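Local coordinates for MAU2 chromatid cohesion factor homolog (Saccharomyces cerevisiae, PDB 4XDN), which forms a complex with SCC2 that is required for the association of cohesin with chromosomes, and so acts in sister chromatid cohesion, at residues A[260-263]-A[264-268]; A[350-353]-A[354-358]; A[373-376]-A[377-381]; A[383-386]-A[387-391]; A[409-412]-A[413-417]. All blocks are in the same frame, centred on the assembly; numbering follows the deposited sequence.

All five contacts are local: three within helices, one at a helix end and one at a helix start. Contact 1 is the most buried, at the end of helix 250-266. Contacts 2 to 5 are partly buried. Contacts 3 and 4 share helix 369-398, and contact 2, on helix 339-360, packs against both. Contact 5 opens helix 415-426 and meets contact 4 through Tyr-415 and Phe-388. Contact 2 uses threonine and serine hydroxyls on backbone carbonyls. Contact 4 is aromatic. Contact 3 sets an arginine beside a tyrosine and sends polar ends to another protein's chain. Contact 5 binds a sulfate. Contact 1 touches none of the others; its nearest atoms lie about 6 Å from contact 4.

Contact 1 of 5, residues A[260-263]-A[264-268]; sequences EMVI and QLCKD
Gln-264, Leu-265, Cys-266 and Lys-267 each donate their backbone N-H to the carbonyl four residues earlier, in Glu-260, Met-261, Val-262 and Ile-263. The bond from Cys-266 N to Val-262 O is the shortest, at 2.8 Å. Gln-264 N reaches Glu-260 O at 3.3 Å. The same oxygen also accepts from a water. That water donates to Gln-264 OE1 as well, at 3.0 Å, and so ties the amide to the backbone. With CG beside the backbone N (chi1 -68°), Gln-264 CG lies 3.4 Å from Glu-260 O; the bend at chi2 (-57°) then turns the amide so that OE1 meets the water. Asp-268 leaves the helix with a positive phi of 50° and closes a Schellman motif at the end of helix 250-266. This is a helix terminus inside a mainly helical fold. Asn-498 gives a hydrogen bond to Cys-266 O and another to Asp-268 OD2 there. On one side Val-262 CG1 lies 3.9 Å from Cys-266 SG. On another, the chain of Lys-267 passes over the carbonyl of Ile-263, with CG 3.3 Å from Ile-263 O. Met-261, Val-262 and Leu-265 turn to helix 317-331, where they touch Leu-324, Leu-327 and Ser-331. Val-262 and Leu-265 also pack on apolar side chains of another protein's chain.

Contact 2 of 5, residues A[350-353]-A[354-358]; sequences KVYS and TTQKL
Thr-354 and Thr-355 hold their hydroxyls beside the backbone N, opposite the carbonyl carbon, with chi1 of -66° and -62°. This points each OG1 back at the carbonyl one turn earlier, in Lys-350 and Val-351. Thr-354 OG1 donates to Lys-350 O at 2.9 Å, and Thr-354 N reaches the same oxygen at 2.8 Å. Ser-353 OG, 3.0 Å from Lys-350 O, is a third donor. Three bonds therefore grip one carbonyl oxygen, and the serine comes in at the sharpest angle. Val-351 O takes two, from Thr-355 N at 2.9 Å and from Thr-355 OG1 at 2.7 Å. These two donors approach from opposite faces of the carbonyl plane. Such hydroxyl-to-carbonyl bonds are a common way for serine and threonine hydroxyls to be satisfied inside a helix. Thr-355 OG1 has a second partner in Asn-322 ND2. Tyr-352 and Gln-356 also meet, one turn apart. The ring of Tyr-352 and the amide of Gln-356 pass each other aslant, their planes 56° apart. The closest pair is Tyr-352 CE1 and Gln-356 NE2, at 3.2 Å. The extended chain of Gln-356 carries its amide out to the CE1 side of the ring. No other protein chain touches this part of helix 339-360. It packs on two neighbouring helices: Val-351, Tyr-352 and Thr-355 on Ile-382, Leu-383 and Cys-386 of helix 369-398, and Lys-350, Val-351 and Thr-354 on Asn-322 and Leu-325 of helix 317-331.

Contact 3 of 5, residues A[373-376]-A[377-381]; sequences DSRI and QTYKS
The Arg-375 guanidinium and the Tyr-379 ring lie side by side and point the same way, with their planes 50° apart. Tyr-379 OH stands obliquely to the guanidinium, 3.5 Å from Arg-375 NH2. The carbonyl of Arg-375 also comes in aslant to the ring, with Arg-375 O 3.2 Å from Tyr-379 CD2. This is an i to i+4 pairing along helix 369-398, in the mainly helical fold of this SCC4/mau-2 family member, which is consistent with a TPR-like superhelix. Tyr-379 CG sits beside the backbone N (chi1 -77°), which lays the ring back along the preceding turn. Its further neighbours are Thr-355, Leu-358 and Ile-359 of helix 339-360 and Met-313. Arg-375 NH2 has a long, weak ion pair with Glu-319 OE2. Backbone bonds run from Gln-377, Thr-378, Tyr-379 and Lys-380 to the carbonyls four residues earlier. The hydroxyl of Thr-378 adds only a weak bond to Ser-374 O, at 3.4 Å. The chain of another protein, consistent with SCC2, also covers this part of the helix. Both carboxylate oxygens of Asp-373 accept hydrogen bonds from the backbone of that other chain. Gln-377 OE1 and Lys-380 NZ each bond a polar side chain of that other chain, and the two are joined to each other by a weak bond. Lys-380 crosses Ile-376 obliquely. Its chain runs past the Ile-376 carbonyl, with Lys-380 CG 3.3 Å from Ile-376 O and Lys-380 CD 4.0 Å from Ile-376 CG2.

Contact 4 of 5, residues A[383-386]-A[387-391]; sequences LEFC and EFYKV
Glu-387 begins the second segment by donating its N-H to Leu-383 O. Its chain is bent at chi2, and CG lies 3.7 Å from the same Leu-383 O. Phe-388 N bonds Glu-384 O at 3.0 Å, and Phe-388 CB rests 3.3 Å from that oxygen. Phe-388 CG lies opposite the backbone N (chi1 170°). Its ring then stands over one face of the Tyr-389 ring, with CD2 above the ring centre. Tyr-389 makes the closest side-chain contact with the first segment. Its N-H bonds Phe-385 O. The ring also comes close to that carbonyl obliquely, with Tyr-389 CD2 3.1 Å from Phe-385 O. Tyr-389 and Phe-385 lie side by side and point the same way, and Tyr-389 CE2 meets Phe-385 CD1 at 3.8 Å. Phe-385, Phe-388 and Tyr-389 thus form an aromatic patch on one side of the helix. The patch faces the chain of another protein, whose backbone bonds Tyr-389 OH. Lys-390 N bonds Cys-386 O, and Lys-390 CB is 3.3 Å from it. In this mainly helical fold, helix 369-398 lies between two neighbours here. Leu-383, Cys-386 and Tyr-389 pack on helix 339-360. Phe-388 stacks with Tyr-415 and, with Val-391, touches Leu-419 of helix 415-426.

Contact 5 of 5, residues A[409-412]-A[413-417]; sequences LGPS and PGYVR. With SO4 (sulfate ion), chain C.
A type II beta turn from Ser-412 to Tyr-415 leads the chain into helix 415-426, with Gly-414 at the N-cap position. The turn closes with a weak bond from Tyr-415 N to Ser-412 O, at 3.4 Å. The turn brings the Tyr-415 ring back against Ser-412. Ser-412 CB sits over the centre of one face of the Tyr-415 ring, 3.6 Å from its centroid and 9° off the normal, a CH-pi contact. The side chains of Pro-411 and Tyr-415 cross at about a right angle, and Pro-411 CG comes obliquely to the ring, 3.6 Å from Tyr-415 CD2. Ser-412 OG bonds the backbone of another protein's chain. Farther out, Leu-409 CD2 touches Val-416 CG2 at 4.0 Å. Gly-414 has a positive phi (94°), a backbone shape that glycine adopts readily. Its N-H points at a sulfate ion, probably from the crystallisation liquor, and bonds O3 at 2.7 Å. Val-416 N gives a bond to O1 at 3.3 Å, and Arg-417 N one to O4 at 3.0 Å. The side chain of Arg-417 bends round to the same ion. Its NE bonds O4 at 3.0 Å, and this oxygen lies at the edge of the guanidinium, near its plane. NE and NH2 add weak bonds to O3. Backbone N-H groups and an arginine together would probably offset part of the sulfate charge. This is a typical anion site at a helix N-terminus, where the first N-H groups have no carbonyl of a preceding turn to bond.

Contact 1 of 5, residues A[260-263]-A[264-268]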
# COMPACT_ATOMS: atom_id res chain seq x y z
N GLU A 260 -5.26 -8.73 -8.31
CA GLU A 260 -4.57 -9.62 -9.25
C GLU A 260 -3.51 -8.84 -10.02
O GLU A 260 -2.48 -9.39 -10.40
CB GLU A 260 -5.57 -10.27 -10.20
CG GLU A 260 -6.41 -11.37 -9.55
CD GLU A 260 -7.41 -11.99 -10.51
OE1 GLU A 260 -7.90 -11.29 -11.41
OE2 GLU A 260 -7.71 -13.20 -10.36
N MET A 261 -3.76 -7.55 -10.25
CA MET A 261 -2.79 -6.68 -10.89
C MET A 261 -1.59 -6.44 -9.98
O MET A 261 -0.44 -6.49 -10.42
CB MET A 261 -3.43 -5.35 -11.27
CG MET A 261 -3.96 -5.29 -12.69
SD MET A 261 -2.65 -5.34 -13.93
CE MET A 261 -1.82 -3.79 -13.62
N VAL A 262 -1.86 -6.18 -8.70
CA VAL A 262 -0.80 -5.94 -7.73
C VAL A 262 0.06 -7.19 -7.55
O VAL A 262 1.27 -7.09 -7.38
CB VAL A 262 -1.37 -5.50 -6.36
CG1 VAL A 262 -0.26 -5.38 -5.32
CG2 VAL A 262 -2.12 -4.19 -6.50
N ILE A 263 -0.57 -8.36 -7.59
CA ILE A 263 0.15 -9.62 -7.46
C ILE A 263 1.16 -9.75 -8.60
O ILE A 263 2.32 -10.10 -8.36
CB ILE A 263 -0.80 -10.83 -7.45
CG1 ILE A 263 -1.58 -10.87 -6.13
CG2 ILE A 263 -0.02 -12.14 -7.60
CD1 ILE A 263 -2.75 -11.84 -6.12
N GLN A 264 0.72 -9.47 -9.82
CA GLN A 264 1.61 -9.54 -10.98
C GLN A 264 2.73 -8.51 -10.87
O GLN A 264 3.87 -8.78 -11.25
CB GLN A 264 0.82 -9.31 -12.28
CG GLN A 264 -0.15 -10.42 -12.62
CD GLN A 264 0.52 -11.77 -12.73
OE1 GLN A 264 0.17 -12.71 -12.01
NE2 GLN A 264 1.50 -11.87 -13.62
N LEU A 265 2.40 -7.34 -10.33
CA LEU A 265 3.37 -6.27 -10.15
C LEU A 265 4.45 -6.69 -9.16
O LEU A 265 5.64 -6.48 -9.39
CB LEU A 265 2.66 -5.00 -9.68
CG LEU A 265 3.42 -3.67 -9.80
CD1 LEU A 265 3.76 -3.37 -11.25
CD2 LEU A 265 2.59 -2.54 -9.22
N CYS A 266 4.02 -7.30 -8.06
CA CYS A 266 4.94 -7.69 -6.99
C CYS A 266 5.86 -8.83 -7.41
O CYS A 266 6.98 -8.94 -6.91
CB CYS A 266 4.14 -8.09 -5.74
SG CYS A 266 3.37 -6.70 -4.89
N LYS A 267 5.39 -9.68 -8.32
CA LYS A 267 6.19 -10.79 -8.83
C LYS A 267 6.83 -10.44 -10.18
O LYS A 267 7.48 -11.28 -10.80
CB LYS A 267 5.34 -12.04 -8.97
CG LYS A 267 4.34 -11.99 -10.11
CD LYS A 267 3.34 -13.13 -10.06
CE LYS A 267 4.03 -14.48 -10.17
NZ LYS A 267 3.05 -15.58 -10.35
N ASP A 268 6.63 -9.20 -10.63
CA ASP A 268 7.10 -8.76 -11.94
C ASP A 268 6.67 -9.73 -13.03
O ASP A 268 7.46 -10.12 -13.89
CB ASP A 268 8.62 -8.58 -11.94
CG ASP A 268 9.04 -7.24 -11.37
OD1 ASP A 268 8.74 -6.20 -12.00
OD2 ASP A 268 9.69 -7.21 -10.30
O HOH W 1 -2.52 -12.31 -10.74

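Contact 2 of 5, residues A[350-353]-A[354-358]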
# COMPACT_ATOMS: atom_id res chain seq x y z
N LYS A 350 -0.50 11.83 -16.78
CA LYS A 350 -1.95 11.75 -16.90
C LYS A 350 -2.58 11.36 -15.56
O LYS A 350 -3.58 11.95 -15.15
CB LYS A 350 -2.36 10.75 -17.98
CG LYS A 350 -3.86 10.53 -18.09
CD LYS A 350 -4.21 9.65 -19.28
CE LYS A 350 -5.70 9.32 -19.30
NZ LYS A 350 -6.03 8.31 -20.36
N VAL A 351 -1.99 10.37 -14.90
CA VAL A 351 -2.41 9.97 -13.57
C VAL A 351 -2.34 11.17 -12.62
O VAL A 351 -3.24 11.40 -11.81
CB VAL A 351 -1.53 8.83 -13.01
CG1 VAL A 351 -1.91 8.49 -11.57
CG2 VAL A 351 -1.65 7.59 -13.90
N TYR A 352 -1.26 11.93 -12.74
CA TYR A 352 -1.06 13.12 -11.92
C TYR A 352 -2.18 14.13 -12.16
O TYR A 352 -2.85 14.55 -11.21
CB TYR A 352 0.30 13.75 -12.22
CG TYR A 352 0.69 14.87 -11.29
CD1 TYR A 352 0.33 16.18 -11.56
CD2 TYR A 352 1.42 14.61 -10.13
CE1 TYR A 352 0.68 17.21 -10.71
CE2 TYR A 352 1.78 15.64 -9.27
CZ TYR A 352 1.40 16.93 -9.57
OH TYR A 352 1.75 17.96 -8.72
N SER A 353 -2.39 14.51 -13.42
CA SER A 353 -3.41 15.50 -13.76
C SER A 353 -4.82 15.02 -13.44
O SER A 353 -5.65 15.80 -12.98
CB SER A 353 -3.31 15.87 -15.24
OG SER A 353 -3.63 14.77 -16.07
N THR A 354 -5.10 13.74 -13.69
CA THR A 354 -6.40 13.17 -13.37
C THR A 354 -6.66 13.29 -11.87
O THR A 354 -7.74 13.70 -11.44
CB THR A 354 -6.51 11.69 -13.78
OG1 THR A 354 -6.44 11.58 -15.21
CG2 THR A 354 -7.82 11.07 -13.29
N THR A 355 -5.64 12.94 -11.09
CA THR A 355 -5.72 12.97 -9.64
C THR A 355 -5.97 14.40 -9.14
O THR A 355 -6.75 14.61 -8.22
CB THR A 355 -4.44 12.41 -9.00
OG1 THR A 355 -4.28 11.04 -9.39
CG2 THR A 355 -4.48 12.50 -7.49
N GLN A 356 -5.30 15.37 -9.76
CA GLN A 356 -5.51 16.77 -9.41
C GLN A 356 -6.97 17.17 -9.59
O GLN A 356 -7.52 17.90 -8.76
CB GLN A 356 -4.62 17.68 -10.26
CG GLN A 356 -3.16 17.68 -9.85
CD GLN A 356 -2.33 18.64 -10.68
OE1 GLN A 356 -2.46 18.69 -11.91
NE2 GLN A 356 -1.47 19.41 -10.02
N LYS A 357 -7.59 16.69 -10.66
CA LYS A 357 -8.99 16.99 -10.94
C LYS A 357 -9.92 16.28 -9.96
O LYS A 357 -10.96 16.82 -9.58
CB LYS A 357 -9.34 16.61 -12.38
CG LYS A 357 -8.86 17.61 -13.42
CD LYS A 357 -9.27 17.20 -14.83
CE LYS A 357 -10.03 18.31 -15.55
NZ LYS A 357 -11.39 18.54 -14.98
N LEU A 358 -9.56 15.06 -9.56
CA LEU A 358 -10.35 14.32 -8.59
C LEU A 358 -10.39 15.07 -7.26
O LEU A 358 -11.42 15.14 -6.60
CB LEU A 358 -9.79 12.91 -8.39
CG LEU A 358 -9.98 11.93 -9.55
CD1 LEU A 358 -9.25 10.62 -9.26
CD2 LEU A 358 -11.45 11.67 -9.82

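Contact 3 of 5, residues A[373-376]-A[377-381]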
# COMPACT_ATOMS: atom_id res chain seq x y z
N ASP A 373 -11.65 14.44 3.55
CA ASP A 373 -10.30 14.83 3.92
C ASP A 373 -9.33 13.66 3.74
O ASP A 373 -8.22 13.83 3.23
CB ASP A 373 -10.26 15.33 5.36
CG ASP A 373 -8.87 15.74 5.81
OD1 ASP A 373 -8.10 16.24 4.96
OD2 ASP A 373 -8.55 15.57 7.00
N SER A 374 -9.75 12.47 4.16
CA SER A 374 -8.90 11.29 4.07
C SER A 374 -8.74 10.85 2.61
O SER A 374 -7.68 10.35 2.22
CB SER A 374 -9.48 10.14 4.90
OG SER A 374 -10.71 9.68 4.35
N ARG A 375 -9.79 11.04 1.82
CA ARG A 375 -9.73 10.70 0.40
C ARG A 375 -8.76 11.62 -0.33
O ARG A 375 -8.05 11.20 -1.23
CB ARG A 375 -11.12 10.79 -0.23
CG ARG A 375 -12.10 9.73 0.24
CD ARG A 375 -13.45 9.90 -0.42
NE ARG A 375 -13.38 9.65 -1.85
CZ ARG A 375 -14.35 9.95 -2.72
NH1 ARG A 375 -15.47 10.52 -2.30
NH2 ARG A 375 -14.19 9.68 -4.01
N ILE A 376 -8.73 12.89 0.08
CA ILE A 376 -7.81 13.86 -0.50
C ILE A 376 -6.38 13.51 -0.13
O ILE A 376 -5.45 13.69 -0.92
CB ILE A 376 -8.15 15.29 -0.03
CG1 ILE A 376 -9.47 15.74 -0.64
CG2 ILE A 376 -7.04 16.27 -0.42
CD1 ILE A 376 -10.09 16.94 0.05
N GLN A 377 -6.19 13.01 1.09
CA GLN A 377 -4.87 12.64 1.58
C GLN A 377 -4.31 11.48 0.75
O GLN A 377 -3.12 11.45 0.44
CB GLN A 377 -4.95 12.27 3.06
CG GLN A 377 -3.65 12.47 3.83
CD GLN A 377 -3.35 13.93 4.13
OE1 GLN A 377 -3.87 14.84 3.48
NE2 GLN A 377 -2.51 14.16 5.14
N THR A 378 -5.19 10.54 0.39
CA THR A 378 -4.81 9.42 -0.46
C THR A 378 -4.52 9.90 -1.88
O THR A 378 -3.59 9.42 -2.52
CB THR A 378 -5.92 8.35 -0.49
OG1 THR A 378 -6.05 7.76 0.80
CG2 THR A 378 -5.61 7.26 -1.51
N TYR A 379 -5.32 10.85 -2.35
CA TYR A 379 -5.09 11.46 -3.66
C TYR A 379 -3.71 12.11 -3.70
O TYR A 379 -3.00 12.01 -4.70
CB TYR A 379 -6.16 12.51 -3.98
CG TYR A 379 -7.51 11.95 -4.41
CD1 TYR A 379 -7.59 10.82 -5.21
CD2 TYR A 379 -8.69 12.57 -4.02
CE1 TYR A 379 -8.82 10.32 -5.61
CE2 TYR A 379 -9.92 12.07 -4.42
CZ TYR A 379 -9.97 10.95 -5.21
OH TYR A 379 -11.19 10.45 -5.60
N LYS A 380 -3.33 12.77 -2.61
CA LYS A 380 -2.04 13.44 -2.54
C LYS A 380 -0.90 12.42 -2.56
O LYS A 380 0.17 12.69 -3.11
CB LYS A 380 -1.96 14.31 -1.29
CG LYS A 380 -2.75 15.61 -1.41
CD LYS A 380 -3.05 16.23 -0.05
CE LYS A 380 -1.79 16.56 0.71
NZ LYS A 380 -2.09 17.19 2.03
N SER A 381 -1.13 11.26 -1.97
CA SER A 381 -0.12 10.20 -1.97
C SER A 381 0.10 9.69 -3.39
O SER A 381 1.21 9.35 -3.78
CB SER A 381 -0.52 9.05 -1.05
OG SER A 381 -1.59 8.30 -1.61

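Contact 4 of 5, residues A[383-386]-A[387-391]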
# COMPACT_ATOMS: atom_id res chain seq x y z
N LEU A 383 -0.24 11.54 -6.07
CA LEU A 383 0.60 12.57 -6.67
C LEU A 383 2.06 12.32 -6.30
O LEU A 383 2.96 12.49 -7.13
CB LEU A 383 0.18 13.97 -6.21
CG LEU A 383 -1.23 14.46 -6.56
CD1 LEU A 383 -1.45 15.85 -5.98
CD2 LEU A 383 -1.46 14.47 -8.07
N GLU A 384 2.29 11.92 -5.06
CA GLU A 384 3.64 11.67 -4.58
C GLU A 384 4.25 10.44 -5.25
O GLU A 384 5.45 10.40 -5.49
CB GLU A 384 3.64 11.51 -3.06
CG GLU A 384 3.42 12.81 -2.31
CD GLU A 384 3.17 12.61 -0.83
OE1 GLU A 384 3.24 11.45 -0.36
OE2 GLU A 384 2.90 13.60 -0.13
N PHE A 385 3.41 9.45 -5.55
CA PHE A 385 3.87 8.27 -6.28
C PHE A 385 4.29 8.64 -7.70
O PHE A 385 5.28 8.13 -8.21
CB PHE A 385 2.78 7.20 -6.32
CG PHE A 385 2.68 6.37 -5.07
CD1 PHE A 385 3.74 5.59 -4.65
CD2 PHE A 385 1.51 6.35 -4.32
CE1 PHE A 385 3.65 4.83 -3.50
CE2 PHE A 385 1.41 5.59 -3.17
CZ PHE A 385 2.48 4.82 -2.76
N CYS A 386 3.53 9.53 -8.33
CA CYS A 386 3.81 9.95 -9.70
C CYS A 386 5.17 10.62 -9.81
O CYS A 386 5.94 10.33 -10.72
CB CYS A 386 2.73 10.91 -10.21
SG CYS A 386 1.13 10.13 -10.55
N GLU A 387 5.48 11.47 -8.86
CA GLU A 387 6.73 12.17 -8.82
C GLU A 387 7.86 11.24 -8.50
O GLU A 387 8.92 11.34 -9.03
CB GLU A 387 6.73 13.24 -7.74
CG GLU A 387 5.96 14.49 -8.04
CD GLU A 387 6.56 15.33 -9.14
OE1 GLU A 387 7.72 15.08 -9.53
OE2 GLU A 387 5.86 16.25 -9.60
N PHE A 388 7.62 10.35 -7.59
CA PHE A 388 8.66 9.42 -7.16
C PHE A 388 9.10 8.52 -8.31
O PHE A 388 10.29 8.35 -8.55
CB PHE A 388 8.17 8.56 -5.99
CG PHE A 388 9.10 7.42 -5.66
CD1 PHE A 388 10.25 7.64 -4.92
CD2 PHE A 388 8.83 6.14 -6.09
CE1 PHE A 388 11.11 6.61 -4.61
CE2 PHE A 388 9.69 5.09 -5.79
CZ PHE A 388 10.83 5.33 -5.05
N TYR A 389 8.13 7.95 -9.01
CA TYR A 389 8.44 7.02 -10.10
C TYR A 389 8.95 7.75 -11.33
O TYR A 389 9.62 7.15 -12.17
CB TYR A 389 7.20 6.19 -10.45
CG TYR A 389 6.92 5.10 -9.45
CD1 TYR A 389 7.80 4.03 -9.28
CD2 TYR A 389 5.77 5.13 -8.66
CE1 TYR A 389 7.55 3.03 -8.36
CE2 TYR A 389 5.51 4.13 -7.74
CZ TYR A 389 6.40 3.08 -7.59
OH TYR A 389 6.16 2.09 -6.68
N LYS A 390 8.64 9.04 -11.44
CA LYS A 390 9.22 9.87 -12.49
C LYS A 390 10.72 9.98 -12.27
O LYS A 390 11.52 9.78 -13.19
CB LYS A 390 8.58 11.26 -12.50
CG LYS A 390 9.01 12.15 -13.67
CD LYS A 390 8.66 13.61 -13.41
CE LYS A 390 8.84 14.45 -14.66
NZ LYS A 390 8.67 15.90 -14.40
N VAL A 391 11.10 10.30 -11.04
CA VAL A 391 12.50 10.38 -10.65
C VAL A 391 13.17 9.02 -10.78
O VAL A 391 14.31 8.94 -11.26
CB VAL A 391 12.63 10.91 -9.20
CG1 VAL A 391 14.08 10.80 -8.68
CG2 VAL A 391 12.16 12.35 -9.12

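Contact 5 of 5, residues A[409-412]-A[413-417]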
# COMPACT_ATOMS: atom_id res chain seq x y z
N LEU A 409 8.75 13.91 -2.76
CA LEU A 409 8.05 12.65 -2.97
C LEU A 409 7.75 12.01 -1.61
O LEU A 409 6.75 12.36 -0.98
CB LEU A 409 8.87 11.71 -3.88
CG LEU A 409 10.24 12.13 -4.45
CD1 LEU A 409 10.11 13.32 -5.41
CD2 LEU A 409 11.28 12.40 -3.36
N GLY A 410 8.61 11.11 -1.15
CA GLY A 410 8.38 10.37 0.08
C GLY A 410 6.97 9.81 0.24
O GLY A 410 6.35 10.00 1.28
N PRO A 411 6.46 9.12 -0.79
CA PRO A 411 5.13 8.52 -0.66
C PRO A 411 5.13 7.33 0.30
O PRO A 411 4.12 7.07 0.95
CB PRO A 411 4.79 8.08 -2.09
CG PRO A 411 6.11 7.83 -2.72
CD PRO A 411 7.06 8.83 -2.11
N SER A 412 6.26 6.63 0.37
CA SER A 412 6.42 5.50 1.27
C SER A 412 7.62 5.72 2.19
O SER A 412 8.51 6.52 1.86
CB SER A 412 6.60 4.20 0.49
OG SER A 412 5.45 3.92 -0.31
N PRO A 413 7.66 5.03 3.34
CA PRO A 413 8.78 5.20 4.27
C PRO A 413 10.12 4.76 3.69
O PRO A 413 10.26 3.63 3.24
CB PRO A 413 8.39 4.29 5.45
CG PRO A 413 6.91 4.14 5.35
CD PRO A 413 6.61 4.15 3.89
N GLY A 414 11.09 5.67 3.71
CA GLY A 414 12.45 5.35 3.29
C GLY A 414 12.76 5.67 1.84
O GLY A 414 13.89 5.49 1.40
N TYR A 415 11.76 6.13 1.09
CA TYR A 415 11.95 6.40 -0.34
C TYR A 415 12.89 7.58 -0.59
O TYR A 415 13.74 7.51 -1.48
CB TYR A 415 10.60 6.67 -1.01
CG TYR A 415 9.87 5.43 -1.49
CD1 TYR A 415 10.23 4.16 -1.05
CD2 TYR A 415 8.82 5.53 -2.41
CE1 TYR A 415 9.56 3.04 -1.50
CE2 TYR A 415 8.15 4.41 -2.86
CZ TYR A 415 8.53 3.17 -2.40
OH TYR A 415 7.86 2.05 -2.85
N VAL A 416 12.75 8.64 0.19
CA VAL A 416 13.57 9.84 0.01
C VAL A 416 15.04 9.56 0.28
O VAL A 416 15.90 9.91 -0.52
CB VAL A 416 13.09 10.99 0.92
CG1 VAL A 416 14.08 12.16 0.89
CG2 VAL A 416 11.71 11.46 0.49
N ARG A 417 15.32 8.93 1.41
CA ARG A 417 16.70 8.66 1.80
C ARG A 417 17.29 7.48 1.02
O ARG A 417 18.50 7.28 1.01
CB ARG A 417 16.82 8.43 3.31
CG ARG A 417 15.86 7.41 3.90
CD ARG A 417 15.46 7.78 5.32
NE ARG A 417 14.18 7.19 5.71
CZ ARG A 417 13.93 6.59 6.87
NH1 ARG A 417 14.87 6.48 7.81
NH2 ARG A 417 12.73 6.10 7.11
S SO4 C . 11.73 9.14 3.87
O1 SO4 C . 10.83 9.33 2.73
O2 SO4 C . 11.93 10.41 4.56
O3 SO4 C . 11.16 8.16 4.79
O4 SO4 C . 13.02 8.66 3.39